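Local coordinates for protein BamaA.19900.a (Balamuthia mandrillaris, PDB 6VZZ) that probably phosphorylates glucose with ATP as a glucokinase of the actin-like ATPase superfamily, and is captured here with beta-D-glucopyranose bound, at residues Y186-V191 and A198-L203; R264-T269 and K307-H312; I319-C324 and R354-D359; M332-D337 and I369-Q374. All coordinates share one frame; numbering follows the deposited sequence.

Contact 1 of 4, residues Y186-V191 and A198-L203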
loop_
_atom_site.group_PDB
_atom_site.type_symbol
_atom_site.label_atom_id
_atom_site.label_comp_id
_atom_site.label_asym_id
_atom_site.label_seq_id
_atom_site.Cartn_x
_atom_site.Cartn_y
_atom_site.Cartn_z
ATOM N N TYR A 186 -3.652 9.524 5.355
ATOM C CA TYR A 186 -5.002 9.532 4.816
ATOM C C TYR A 186 -4.974 8.916 3.429
ATOM O O TYR A 186 -4.089 9.225 2.623
ATOM C CB TYR A 186 -5.583 10.949 4.780
ATOM C CG TYR A 186 -5.915 11.492 6.156
ATOM C CD1 TYR A 186 -7.177 11.315 6.706
ATOM C CD2 TYR A 186 -4.956 12.163 6.918
ATOM C CE1 TYR A 186 -7.489 11.793 7.965
ATOM C CE2 TYR A 186 -5.260 12.648 8.183
ATOM C CZ TYR A 186 -6.535 12.457 8.697
ATOM O OH TYR A 186 -6.856 12.931 9.946
ATOM N N LEU A 187 -5.918 8.015 3.174
ATOM C CA LEU A 187 -6.087 7.400 1.868
ATOM C C LEU A 187 -7.033 8.253 1.034
ATOM O O LEU A 187 -8.075 8.698 1.521
ATOM C CB LEU A 187 -6.639 5.980 2.030
ATOM C CG LEU A 187 -6.896 5.080 0.824
ATOM C CD1 LEU A 187 -5.612 4.731 0.107
ATOM C CD2 LEU A 187 -7.610 3.811 1.262
ATOM N N VAL A 188 -6.663 8.507 -0.218
ATOM C CA VAL A 188 -7.514 9.247 -1.147
ATOM C C VAL A 188 -7.879 8.330 -2.307
ATOM O O VAL A 188 -6.997 7.709 -2.913
ATOM C CB VAL A 188 -6.833 10.530 -1.658
ATOM C CG1 VAL A 188 -7.729 11.235 -2.662
ATOM C CG2 VAL A 188 -6.477 11.450 -0.500
ATOM N N LEU A 189 -9.177 8.240 -2.607
ATOM C CA LEU A 189 -9.712 7.432 -3.702
ATOM C C LEU A 189 -10.600 8.298 -4.584
ATOM O O LEU A 189 -11.332 9.157 -4.082
ATOM C CB LEU A 189 -10.548 6.230 -3.197
ATOM C CG LEU A 189 -9.959 5.265 -2.166
ATOM C CD1 LEU A 189 -10.169 5.780 -0.756
ATOM C CD2 LEU A 189 -10.572 3.899 -2.321
ATOM N N ALA A 190 -10.561 8.049 -5.896
ATOM C CA ALA A 190 -11.449 8.732 -6.827
ATOM C C ALA A 190 -11.929 7.752 -7.881
ATOM O O ALA A 190 -11.112 7.098 -8.537
ATOM C CB ALA A 190 -10.766 9.929 -7.498
ATOM N N VAL A 191 -13.250 7.677 -8.052
ATOM C CA VAL A 191 -13.882 6.783 -9.015
ATOM C C VAL A 191 -14.292 7.604 -10.228
ATOM O O VAL A 191 -15.098 8.534 -10.108
ATOM C CB VAL A 191 -15.097 6.064 -8.410
ATOM C CG1 VAL A 191 -15.646 5.025 -9.382
ATOM C CG2 VAL A 191 -14.737 5.426 -7.087
ATOM N N ALA A 198 -4.216 7.280 -4.022
ATOM C CA ALA A 198 -2.960 7.810 -3.512
ATOM C C ALA A 198 -3.079 7.938 -1.996
ATOM O O ALA A 198 -4.152 7.732 -1.421
ATOM C CB ALA A 198 -2.618 9.150 -4.166
ATOM N N THR A 199 -1.975 8.274 -1.330
ATOM C CA THR A 199 -1.981 8.379 0.125
ATOM C C THR A 199 -1.243 9.630 0.573
ATOM O O THR A 199 -0.120 9.886 0.129
ATOM C CB THR A 199 -1.335 7.151 0.785
ATOM O OG1 THR A 199 -2.013 5.967 0.360
ATOM C CG2 THR A 199 -1.418 7.248 2.315
ATOM N N LEU A 200 -1.874 10.396 1.460
ATOM C CA LEU A 200 -1.215 11.492 2.161
ATOM C C LEU A 200 -0.492 10.913 3.371
ATOM O O LEU A 200 -1.127 10.326 4.248
ATOM C CB LEU A 200 -2.238 12.550 2.585
ATOM C CG LEU A 200 -2.833 13.448 1.491
ATOM C CD1 LEU A 200 -4.131 14.095 1.940
ATOM C CD2 LEU A 200 -1.832 14.524 1.079
ATOM N N LEU A 201 0.827 11.066 3.414
ATOM C CA LEU A 201 1.665 10.430 4.422
ATOM C C LEU A 201 2.154 11.445 5.446
ATOM O O LEU A 201 2.517 12.573 5.098
ATOM C CB LEU A 201 2.881 9.752 3.778
ATOM C CG LEU A 201 2.652 8.603 2.798
ATOM C CD1 LEU A 201 3.957 8.157 2.174
ATOM C CD2 LEU A 201 2.002 7.457 3.520
ATOM N N SER A 202 2.189 11.022 6.708
ATOM C CA SER A 202 2.830 11.757 7.798
ATOM C C SER A 202 3.871 10.848 8.445
ATOM O O SER A 202 3.587 10.196 9.453
ATOM C CB SER A 202 1.806 12.229 8.838
ATOM O OG SER A 202 1.249 13.476 8.473
ATOM N N LEU A 203 5.076 10.820 7.886
ATOM C CA LEU A 203 6.158 10.027 8.440
ATOM C C LEU A 203 7.131 10.927 9.211
ATOM O O LEU A 203 6.800 12.066 9.557
ATOM C CB LEU A 203 6.844 9.261 7.306
ATOM C CG LEU A 203 5.970 8.393 6.405
ATOM C CD1 LEU A 203 6.604 8.272 5.025
ATOM C CD2 LEU A 203 5.760 7.022 7.022
#

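Contact 2 of 4, residues R264-T269 and K307-H312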
loop_
_atom_site.group_PDB
_atom_site.type_symbol
_atom_site.label_atom_id
_atom_site.label_comp_id
_atom_site.label_asym_id
_atom_site.label_seq_id
_atom_site.Cartn_x
_atom_site.Cartn_y
_atom_site.Cartn_z
ATOM N N ARG A 264 -16.760 2.217 -16.952
ATOM C CA ARG A 264 -16.991 1.009 -17.734
ATOM C C ARG A 264 -17.300 -0.177 -16.832
ATOM O O ARG A 264 -18.017 -1.096 -17.242
ATOM C CB ARG A 264 -15.783 0.718 -18.634
ATOM C CG ARG A 264 -14.527 0.259 -17.911
ATOM C CD ARG A 264 -13.308 0.268 -18.828
ATOM N NE ARG A 264 -12.128 -0.282 -18.168
ATOM C CZ ARG A 264 -11.279 0.435 -17.431
ATOM N NH1 ARG A 264 -11.476 1.741 -17.263
ATOM N NH2 ARG A 264 -10.225 -0.150 -16.859
ATOM N N GLY A 265 -16.784 -0.164 -15.598
ATOM C CA GLY A 265 -17.081 -1.242 -14.670
ATOM C C GLY A 265 -18.532 -1.238 -14.230
ATOM O O GLY A 265 -19.171 -2.287 -14.165
ATOM N N LEU A 266 -19.073 -0.057 -13.935
ATOM C CA LEU A 266 -20.497 0.036 -13.640
ATOM C C LEU A 266 -21.329 -0.395 -14.841
ATOM O O LEU A 266 -22.363 -1.049 -14.686
ATOM C CB LEU A 266 -20.851 1.459 -13.217
ATOM C CG LEU A 266 -22.335 1.717 -12.948
ATOM C CD1 LEU A 266 -22.849 0.864 -11.796
ATOM C CD2 LEU A 266 -22.583 3.189 -12.689
ATOM N N VAL A 267 -20.877 -0.064 -16.050
ATOM C CA VAL A 267 -21.619 -0.448 -17.245
ATOM C C VAL A 267 -21.604 -1.961 -17.425
ATOM O O VAL A 267 -22.627 -2.567 -17.775
ATOM C CB VAL A 267 -21.055 0.277 -18.484
ATOM C CG1 VAL A 267 -21.633 -0.314 -19.764
ATOM C CG2 VAL A 267 -21.335 1.771 -18.407
ATOM N N ILE A 268 -20.456 -2.603 -17.199
ATOM C CA ILE A 268 -20.392 -4.041 -17.451
ATOM C C ILE A 268 -21.097 -4.815 -16.341
ATOM O O ILE A 268 -21.737 -5.839 -16.601
ATOM C CB ILE A 268 -18.934 -4.509 -17.651
ATOM C CG1 ILE A 268 -18.916 -5.905 -18.277
ATOM C CG2 ILE A 268 -18.141 -4.493 -16.351
ATOM C CD1 ILE A 268 -17.516 -6.472 -18.498
ATOM N N THR A 269 -21.017 -4.331 -15.095
ATOM C CA THR A 269 -21.818 -4.917 -14.026
ATOM C C THR A 269 -23.310 -4.793 -14.329
ATOM O O THR A 269 -24.082 -5.731 -14.100
ATOM C CB THR A 269 -21.471 -4.241 -12.701
ATOM O OG1 THR A 269 -20.089 -4.468 -12.408
ATOM C CG2 THR A 269 -22.327 -4.792 -11.564
ATOM N N LYS A 307 -28.999 -2.466 -8.308
ATOM C CA LYS A 307 -28.218 -3.669 -8.029
ATOM C C LYS A 307 -26.781 -3.517 -8.516
ATOM O O LYS A 307 -25.831 -3.834 -7.790
ATOM C CB LYS A 307 -28.892 -4.886 -8.671
ATOM C CG LYS A 307 -28.270 -6.234 -8.320
ATOM C CD LYS A 307 -28.275 -6.480 -6.815
ATOM C CE LYS A 307 -27.672 -7.841 -6.448
ATOM N NZ LYS A 307 -27.563 -8.048 -4.972
ATOM N N ALA A 308 -26.602 -3.001 -9.735
ATOM C CA ALA A 308 -25.258 -2.806 -10.270
ATOM C C ALA A 308 -24.495 -1.752 -9.474
ATOM O O ALA A 308 -23.324 -1.942 -9.122
ATOM C CB ALA A 308 -25.339 -2.417 -11.743
ATOM N N MET A 309 -25.143 -0.624 -9.186
ATOM C CA MET A 309 -24.489 0.430 -8.418
ATOM C C MET A 309 -24.114 -0.060 -7.022
ATOM O O MET A 309 -23.044 0.274 -6.502
ATOM C CB MET A 309 -25.412 1.643 -8.339
ATOM C CG MET A 309 -24.751 2.926 -7.917
ATOM S SD MET A 309 -23.732 3.596 -9.239
ATOM C CE MET A 309 -23.071 5.052 -8.449
ATOM N N MET A 310 -24.990 -0.858 -6.406
ATOM C CA MET A 310 -24.683 -1.496 -5.129
ATOM C C MET A 310 -23.369 -2.266 -5.195
ATOM O O MET A 310 -22.492 -2.107 -4.338
ATOM C CB MET A 310 -25.833 -2.425 -4.745
ATOM C CG MET A 310 -25.882 -2.814 -3.287
ATOM S SD MET A 310 -26.038 -1.356 -2.242
ATOM C CE MET A 310 -24.373 -1.267 -1.584
ATOM N N LEU A 311 -23.223 -3.126 -6.205
ATOM C CA LEU A 311 -22.001 -3.912 -6.328
ATOM C C LEU A 311 -20.814 -3.026 -6.661
ATOM O O LEU A 311 -19.700 -3.259 -6.178
ATOM C CB LEU A 311 -22.176 -4.989 -7.392
ATOM C CG LEU A 311 -23.083 -6.138 -6.981
ATOM C CD1 LEU A 311 -23.844 -6.642 -8.175
ATOM C CD2 LEU A 311 -22.237 -7.240 -6.378
ATOM N N HIS A 312 -21.040 -2.015 -7.500
ATOM C CA HIS A 312 -20.009 -1.034 -7.818
ATOM C C HIS A 312 -19.420 -0.450 -6.539
ATOM O O HIS A 312 -18.214 -0.542 -6.291
ATOM C CB HIS A 312 -20.627 0.049 -8.707
ATOM C CG HIS A 312 -19.708 1.175 -9.050
ATOM N ND1 HIS A 312 -18.624 1.026 -9.888
ATOM C CD2 HIS A 312 -19.739 2.483 -8.704
ATOM C CE1 HIS A 312 -18.016 2.191 -10.026
ATOM N NE2 HIS A 312 -18.672 3.092 -9.315
#

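Contact 3 of 4, residues I319-C324 and R354-D359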
loop_
_atom_site.group_PDB
_atom_site.type_symbol
_atom_site.label_atom_id
_atom_site.label_comp_id
_atom_site.label_asym_id
_atom_site.label_seq_id
_atom_site.Cartn_x
_atom_site.Cartn_y
_atom_site.Cartn_z
ATOM N N ILE A 319 -11.933 -2.534 -1.495
ATOM C CA ILE A 319 -10.541 -2.134 -1.669
ATOM C C ILE A 319 -10.167 -1.084 -0.627
ATOM O O ILE A 319 -9.051 -1.083 -0.094
ATOM C CB ILE A 319 -10.289 -1.650 -3.117
ATOM C CG1 ILE A 319 -8.824 -1.246 -3.340
ATOM C CG2 ILE A 319 -11.167 -0.467 -3.467
ATOM C CD1 ILE A 319 -7.812 -2.290 -2.925
ATOM N N ALA A 320 -11.103 -0.196 -0.288
ATOM C CA ALA A 320 -10.808 0.810 0.723
ATOM C C ALA A 320 -10.584 0.167 2.085
ATOM O O ALA A 320 -9.667 0.561 2.819
ATOM C CB ALA A 320 -11.933 1.843 0.779
ATOM N N LYS A 321 -11.405 -0.830 2.434
ATOM C CA LYS A 321 -11.228 -1.558 3.687
ATOM C C LYS A 321 -9.823 -2.139 3.789
ATOM O O LYS A 321 -9.103 -1.895 4.763
ATOM C CB LYS A 321 -12.275 -2.666 3.789
ATOM C CG LYS A 321 -12.024 -3.674 4.890
ATOM C CD LYS A 321 -12.441 -5.070 4.471
ATOM C CE LYS A 321 -13.664 -5.036 3.568
ATOM N NZ LYS A 321 -14.230 -6.397 3.291
ATOM N N ASN A 322 -9.401 -2.884 2.767
ATOM C CA ASN A 322 -8.113 -3.564 2.840
ATOM C C ASN A 322 -6.931 -2.597 2.792
ATOM O O ASN A 322 -5.895 -2.859 3.421
ATOM C CB ASN A 322 -8.038 -4.609 1.739
ATOM C CG ASN A 322 -8.864 -5.833 2.087
ATOM O OD1 ASN A 322 -8.448 -6.658 2.907
ATOM N ND2 ASN A 322 -10.064 -5.932 1.518
ATOM N N LEU A 323 -7.058 -1.477 2.075
ATOM C CA LEU A 323 -5.971 -0.506 2.076
ATOM C C LEU A 323 -5.873 0.211 3.419
ATOM O O LEU A 323 -4.771 0.545 3.868
ATOM C CB LEU A 323 -6.157 0.496 0.942
ATOM C CG LEU A 323 -6.016 -0.042 -0.484
ATOM C CD1 LEU A 323 -6.323 1.065 -1.460
ATOM C CD2 LEU A 323 -4.624 -0.593 -0.734
ATOM N N CYS A 324 -7.010 0.459 4.078
ATOM C CA CYS A 324 -6.966 1.043 5.415
ATOM C C CYS A 324 -6.181 0.153 6.371
ATOM O O CYS A 324 -5.395 0.640 7.191
ATOM C CB CYS A 324 -8.386 1.272 5.947
ATOM S SG CYS A 324 -9.255 2.709 5.248
ATOM N N ARG A 354 -21.515 0.004 4.884
ATOM C CA ARG A 354 -20.819 -0.261 6.139
ATOM C C ARG A 354 -20.687 -1.753 6.393
ATOM O O ARG A 354 -19.645 -2.214 6.869
ATOM C CB ARG A 354 -21.553 0.396 7.301
ATOM C CG ARG A 354 -21.521 1.899 7.299
ATOM C CD ARG A 354 -22.345 2.404 8.453
ATOM N NE ARG A 354 -21.782 2.013 9.741
ATOM C CZ ARG A 354 -20.839 2.705 10.380
ATOM N NH1 ARG A 354 -20.350 3.817 9.841
ATOM N NH2 ARG A 354 -20.391 2.296 11.556
ATOM N N ALA A 355 -21.731 -2.522 6.104
ATOM C CA ALA A 355 -21.622 -3.968 6.243
ATOM C C ALA A 355 -20.430 -4.500 5.456
ATOM O O ALA A 355 -19.717 -5.394 5.924
ATOM C CB ALA A 355 -22.917 -4.634 5.788
ATOM N N GLU A 356 -20.182 -3.938 4.271
ATOM C CA GLU A 356 -19.033 -4.355 3.477
ATOM C C GLU A 356 -17.725 -3.856 4.081
ATOM O O GLU A 356 -16.754 -4.617 4.180
ATOM C CB GLU A 356 -19.183 -3.852 2.043
ATOM C CG GLU A 356 -17.921 -4.001 1.200
ATOM C CD GLU A 356 -17.427 -5.435 1.128
ATOM O OE1 GLU A 356 -16.199 -5.639 1.136
ATOM O OE2 GLU A 356 -18.261 -6.365 1.077
ATOM N N PHE A 357 -17.685 -2.586 4.503
ATOM C CA PHE A 357 -16.423 -1.988 4.920
ATOM C C PHE A 357 -15.896 -2.613 6.211
ATOM O O PHE A 357 -14.684 -2.784 6.369
ATOM C CB PHE A 357 -16.580 -0.478 5.078
ATOM C CG PHE A 357 -15.313 0.215 5.506
ATOM C CD1 PHE A 357 -14.316 0.493 4.585
ATOM C CD2 PHE A 357 -15.116 0.582 6.829
ATOM C CE1 PHE A 357 -13.144 1.120 4.976
ATOM C CE2 PHE A 357 -13.950 1.204 7.226
ATOM C CZ PHE A 357 -12.962 1.478 6.301
ATOM N N PHE A 358 -16.773 -2.956 7.146
ATOM C CA PHE A 358 -16.345 -3.598 8.385
ATOM C C PHE A 358 -16.369 -5.126 8.316
ATOM O O PHE A 358 -16.241 -5.780 9.355
ATOM C CB PHE A 358 -17.206 -3.104 9.552
ATOM C CG PHE A 358 -17.112 -1.630 9.764
ATOM C CD1 PHE A 358 -15.977 -1.075 10.343
ATOM C CD2 PHE A 358 -18.129 -0.786 9.349
ATOM C CE1 PHE A 358 -15.863 0.285 10.520
ATOM C CE2 PHE A 358 -18.026 0.588 9.528
ATOM C CZ PHE A 358 -16.889 1.122 10.110
ATOM N N ASP A 359 -16.515 -5.712 7.125
ATOM C CA ASP A 359 -16.501 -7.167 6.948
ATOM C C ASP A 359 -15.045 -7.632 6.858
ATOM O O ASP A 359 -14.472 -7.823 5.777
ATOM C CB ASP A 359 -17.315 -7.533 5.709
ATOM C CG ASP A 359 -17.336 -9.030 5.406
ATOM O OD1 ASP A 359 -16.561 -9.805 5.993
ATOM O OD2 ASP A 359 -18.159 -9.436 4.556
#

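Contact 4 of 4, residues M332-D337 and I369-Q374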
loop_
_atom_site.group_PDB
_atom_site.type_symbol
_atom_site.label_atom_id
_atom_site.label_comp_id
_atom_site.label_asym_id
_atom_site.label_seq_id
_atom_site.Cartn_x
_atom_site.Cartn_y
_atom_site.Cartn_z
ATOM N N MET A 332 -10.026 8.346 5.277
ATOM C CA MET A 332 -10.004 8.259 3.827
ATOM C C MET A 332 -10.944 9.294 3.232
ATOM O O MET A 332 -11.919 9.708 3.861
ATOM C CB MET A 332 -10.360 6.853 3.332
ATOM C CG MET A 332 -11.530 6.228 4.022
ATOM S SD MET A 332 -11.948 4.606 3.342
ATOM C CE MET A 332 -13.567 4.434 4.068
ATOM N N LEU A 333 -10.625 9.718 2.014
ATOM C CA LEU A 333 -11.373 10.750 1.310
ATOM C C LEU A 333 -11.823 10.197 -0.034
ATOM O O LEU A 333 -10.990 9.749 -0.829
ATOM C CB LEU A 333 -10.517 12.004 1.111
ATOM C CG LEU A 333 -10.156 12.842 2.345
ATOM C CD1 LEU A 333 -9.075 12.206 3.213
ATOM C CD2 LEU A 333 -9.730 14.217 1.893
ATOM N N LEU A 334 -13.133 10.205 -0.276
ATOM C CA LEU A 334 -13.680 9.913 -1.599
ATOM C C LEU A 334 -13.734 11.217 -2.386
ATOM O O LEU A 334 -14.448 12.148 -1.998
ATOM C CB LEU A 334 -15.071 9.280 -1.496
ATOM C CG LEU A 334 -15.139 7.980 -0.674
ATOM C CD1 LEU A 334 -16.557 7.425 -0.573
ATOM C CD2 LEU A 334 -14.207 6.946 -1.277
ATOM N N ALA A 335 -12.966 11.295 -3.467
ATOM C CA ALA A 335 -12.754 12.550 -4.169
ATOM C C ALA A 335 -13.161 12.422 -5.629
ATOM O O ALA A 335 -13.409 11.326 -6.138
ATOM C CB ALA A 335 -11.292 12.994 -4.065
ATOM N N GLY A 336 -13.214 13.564 -6.294
ATOM C CA GLY A 336 -13.581 13.707 -7.686
ATOM C C GLY A 336 -14.928 14.393 -7.824
ATOM O O GLY A 336 -15.781 14.331 -6.931
ATOM N N ASP A 337 -15.122 15.071 -8.961
ATOM C CA ASP A 337 -16.412 15.712 -9.206
ATOM C C ASP A 337 -17.502 14.681 -9.460
ATOM O O ASP A 337 -18.678 14.936 -9.180
ATOM C CB ASP A 337 -16.314 16.692 -10.377
ATOM C CG ASP A 337 -15.544 17.967 -10.017
ATOM O OD1 ASP A 337 -15.125 18.113 -8.850
ATOM O OD2 ASP A 337 -15.358 18.828 -10.907
ATOM N N ILE A 369 -11.853 4.683 11.845
ATOM C CA ILE A 369 -11.347 5.311 10.634
ATOM C C ILE A 369 -12.364 6.341 10.161
ATOM O O ILE A 369 -13.557 6.035 10.049
ATOM C CB ILE A 369 -11.078 4.253 9.554
ATOM C CG1 ILE A 369 -9.937 3.341 10.014
ATOM C CG2 ILE A 369 -10.793 4.895 8.191
ATOM C CD1 ILE A 369 -8.881 3.110 8.964
ATOM N N ASP A 370 -11.902 7.567 9.910
ATOM C CA ASP A 370 -12.762 8.616 9.381
ATOM C C ASP A 370 -12.989 8.420 7.884
ATOM O O ASP A 370 -12.113 7.953 7.156
ATOM C CB ASP A 370 -12.154 10.004 9.619
ATOM C CG ASP A 370 -12.156 10.415 11.078
ATOM O OD1 ASP A 370 -13.242 10.520 11.694
ATOM O OD2 ASP A 370 -11.048 10.646 11.611
ATOM N N LEU A 371 -14.180 8.783 7.424
ATOM C CA LEU A 371 -14.501 8.758 6.003
ATOM C C LEU A 371 -15.069 10.114 5.617
ATOM O O LEU A 371 -16.041 10.582 6.224
ATOM C CB LEU A 371 -15.488 7.635 5.667
ATOM C CG LEU A 371 -16.129 7.686 4.273
ATOM C CD1 LEU A 371 -15.072 7.612 3.185
ATOM C CD2 LEU A 371 -17.167 6.578 4.094
ATOM N N PHE A 372 -14.446 10.751 4.632
ATOM C CA PHE A 372 -14.923 12.012 4.093
ATOM C C PHE A 372 -15.272 11.798 2.633
ATOM O O PHE A 372 -14.724 10.911 1.972
ATOM C CB PHE A 372 -13.883 13.136 4.223
ATOM C CG PHE A 372 -13.339 13.298 5.609
ATOM C CD1 PHE A 372 -14.068 13.955 6.578
ATOM C CD2 PHE A 372 -12.103 12.791 5.946
ATOM C CE1 PHE A 372 -13.578 14.109 7.859
ATOM C CE2 PHE A 372 -11.606 12.936 7.228
ATOM C CZ PHE A 372 -12.350 13.598 8.192
ATOM N N THR A 373 -16.200 12.599 2.133
ATOM C CA THR A 373 -16.544 12.513 0.728
ATOM C C THR A 373 -16.710 13.926 0.189
ATOM O O THR A 373 -17.182 14.823 0.895
ATOM C CB THR A 373 -17.808 11.655 0.515
ATOM O OG1 THR A 373 -17.932 11.315 -0.872
ATOM C CG2 THR A 373 -19.069 12.383 0.994
ATOM N N GLN A 374 -16.268 14.129 -1.045
ATOM C CA GLN A 374 -16.321 15.449 -1.652
ATOM C C GLN A 374 -17.762 15.796 -1.997
ATOM O O GLN A 374 -18.481 14.982 -2.584
ATOM C CB GLN A 374 -15.435 15.486 -2.896
ATOM C CG GLN A 374 -15.262 16.862 -3.504
ATOM C CD GLN A 374 -14.321 16.861 -4.702
ATOM O OE1 GLN A 374 -13.420 16.026 -4.807
ATOM N NE2 GLN A 374 -14.534 17.794 -5.613
#

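Contact 1 of 4, residues Y186-V191 and A198-L203
Y186, L187 and V188 pair with L200, T199 and A198 in a beta hairpin, two antiparallel neighbours in a six-stranded mixed sheet of an actin-like ATPase fold. Two hydrogen-bonded pairs flank a non-hydrogen-bonded one. Y186 exchanges bonds with L200: Y186 N to L200 O is 2.9 Å and L200 N to Y186 O is 2.8 Å. V188 and A198 do the same, with V188 N lying 2.9 Å from A198 O and A198 N 3.0 Å from V188 O. Between them, L187 and T199 bring their CA atoms to 4.6 Å without a mutual backbone bond.

Side chains alternate across the sheet. On the face of L187 and T199, the leucine sets CG anti to its own nitrogen (chi1 -179°), which carries CD1 across to 3.8 Å from T199 OG1, the two side chains meeting at a slant. Helix 303-327 covers this face, L323 packing on L187 and L327 on T199. The opposite face carries Y186, V188, A198 and L200. There V188 CG2 and L200 CD1 touch loosely at 4.3 Å, and helix 146-159 lies over them through L147, T150 and C151.

Farther out, the hairpin leads into the glucose pocket, to which G194 in the turn and L195 and G196 at the start of strand 195-201 belong. Beyond the paired region, L201 and L203 pack on M215 and V214 of the second subunit. The Y186 ring instead swings away from the partner strand, and its OH is hydrogen-bonded to Q182 N.

Contact 2 of 4, residues R264-T269 and K307-H312
L266 lies over one face of the H312 imidazole: its CB sits 4.0 Å above the ring plane and toward the rim, 21° off the normal through the ring centroid, a CH-pi contact. The ring is tethered from outside the pair, ND1 being hydrogen-bonded to I260 O. Beyond CB, the L266 side chain splits its methyls. CD1 rests against the backbone of M309 and reaches H312 CB at 3.9 Å, while CD2 meets M309 SD at 3.7 Å. M309 points its CB away from the other helix, and a bend at chi2 (74°) turns the sulfur back to the leucine, the two chains passing at a slant.

This is helix-on-helix packing in the glucokinase fold, with helices 234-249 and 289-295 also touching the pair. Segments 264-269 and 307-312 run at 133°, their axes approaching to 8.9 Å. One turn along from L266, T269 CG2 lies 3.8 Å from A308 CB, the small alanine allowing a close backbone approach, and L311 CD1 is 4.1 Å from the same methyl. The threonine hydroxyl turns inward to its own helix, T269 OG1 donating to G265 O at 2.9 Å. That carbonyl also receives T269 N, from the opposite face of its plane.

Contact 3 of 4, residues I319-C324 and R354-D359
K321 reaches from helix 303-327 to the C-terminal end of helix 350-357, where its ammonium group ties two helices together in a buried polar junction of the actin-like fold. K321 NZ donates to D359 O at 2.9 Å, with the donor tilted 30° from that carbonyl's plane, and to E356 OE1 at 3.0 Å in a salt bridge met from above the carboxylate plane. A weak third bond, 3.2 Å long, goes from K321 NZ to E356 O. One nitrogen thus engages a carboxylate and two backbone carbonyls at a helix end. The carboxylate and the carbonyl oxygens would probably favour the charged form of the buried lysine, though R318 shares the carboxylate.

The side chain arrives there by two bends, chi2 at -144° and chi3 at -35°, after leaving CA with CG anti to N. On the way, its CB passes 3.8 Å from F357 CD1. E356 crosses the lysine at about a right angle, and its OE1 also forms a salt bridge with R318 NE; R318 and K321 thus hold this carboxylate from one helix. N322 OD1 accepts from A223 N of the second subunit, and D359 packs on H253 of that subunit.

Beside the polar cluster is an apolar one around F357. Its ring meets A320 edgewise, A320 C lying 4.0 Å from F357 CE1, and M332 and I366 close in from other elements. C324 SG stands at the ring edge as a sulfur-aromatic contact, 4.0 Å from F357 CZ.

Contact 4 of 4, residues M332-D337 and I369-Q374
M332 and L371 lean on each other across two parallel strands, M332 CE reaching L371 CD1 at 3.6 Å. The methionine holds CG between its N and carbonyl carbon (chi1 44°) and then runs extended, sending its terminal methyl at a slant across the leucine branch. L334, two residues on along the same face, also slants against that branch, its CG 3.9 Å from L371 CD1. L334 CB also touches T373 OG1, whose hydroxyl is hydrogen-bonded to N343 OD1.

On the opposite face L333 and F372 pair, L333 CG lying 4.1 Å from F372 CD2 and approaching the ring obliquely.

Q374 finishes the strand differently. Its chain is extended to the amide, and Q374 OE1 accepts from G336 N at 2.9 Å, with the donor 47° out of the carbonyl plane. Its NE2 is hydrogen-bonded to K376 O and V378 O. D337 turns its carboxylate 82° from that amide, and OD1 bonds to V378 N. The bond from G336 N to Q374 OE1 continues the series of backbone bonds, in which F372 N reaches M332 O and L334 N reaches F372 O, both at 2.8 Å.

Strands 331-335 and 370-374 form a parallel beta-alpha-beta crossover, linked by several short helices, within the actin-like sheet. Strand 331-335 is bonded on its other side to strand 186-191, and strand 370-374 to 167-171. Helix 303-327 lies over M332 and L334 through A320, C324 and L316, while helix 337-340 touches L334 and T373.

Contacts 1 and 4 belong to one sheet, strand 331-335 lying beside strand 186-191, with L189 O probably hydrogen-bonded to A335 N; backbone bonds dominate both, antiparallel in the first and parallel in the second. Contacts 2 and 3 share helix 303-327 and rely on side chains, apolar in contact 2; in contact 3 a lysine, salt-bridged and also bonded to backbone carbonyls, adjoins the packing round one phenylalanine ring. All four are largely buried, but contacts 2 and 3 lie farther from the chain centre, and contacts 1 and 3 also reach the second subunit. M332 of contact 4 joins F357 and C324 of contact 3, whereas V191 touches H312 of contact 2.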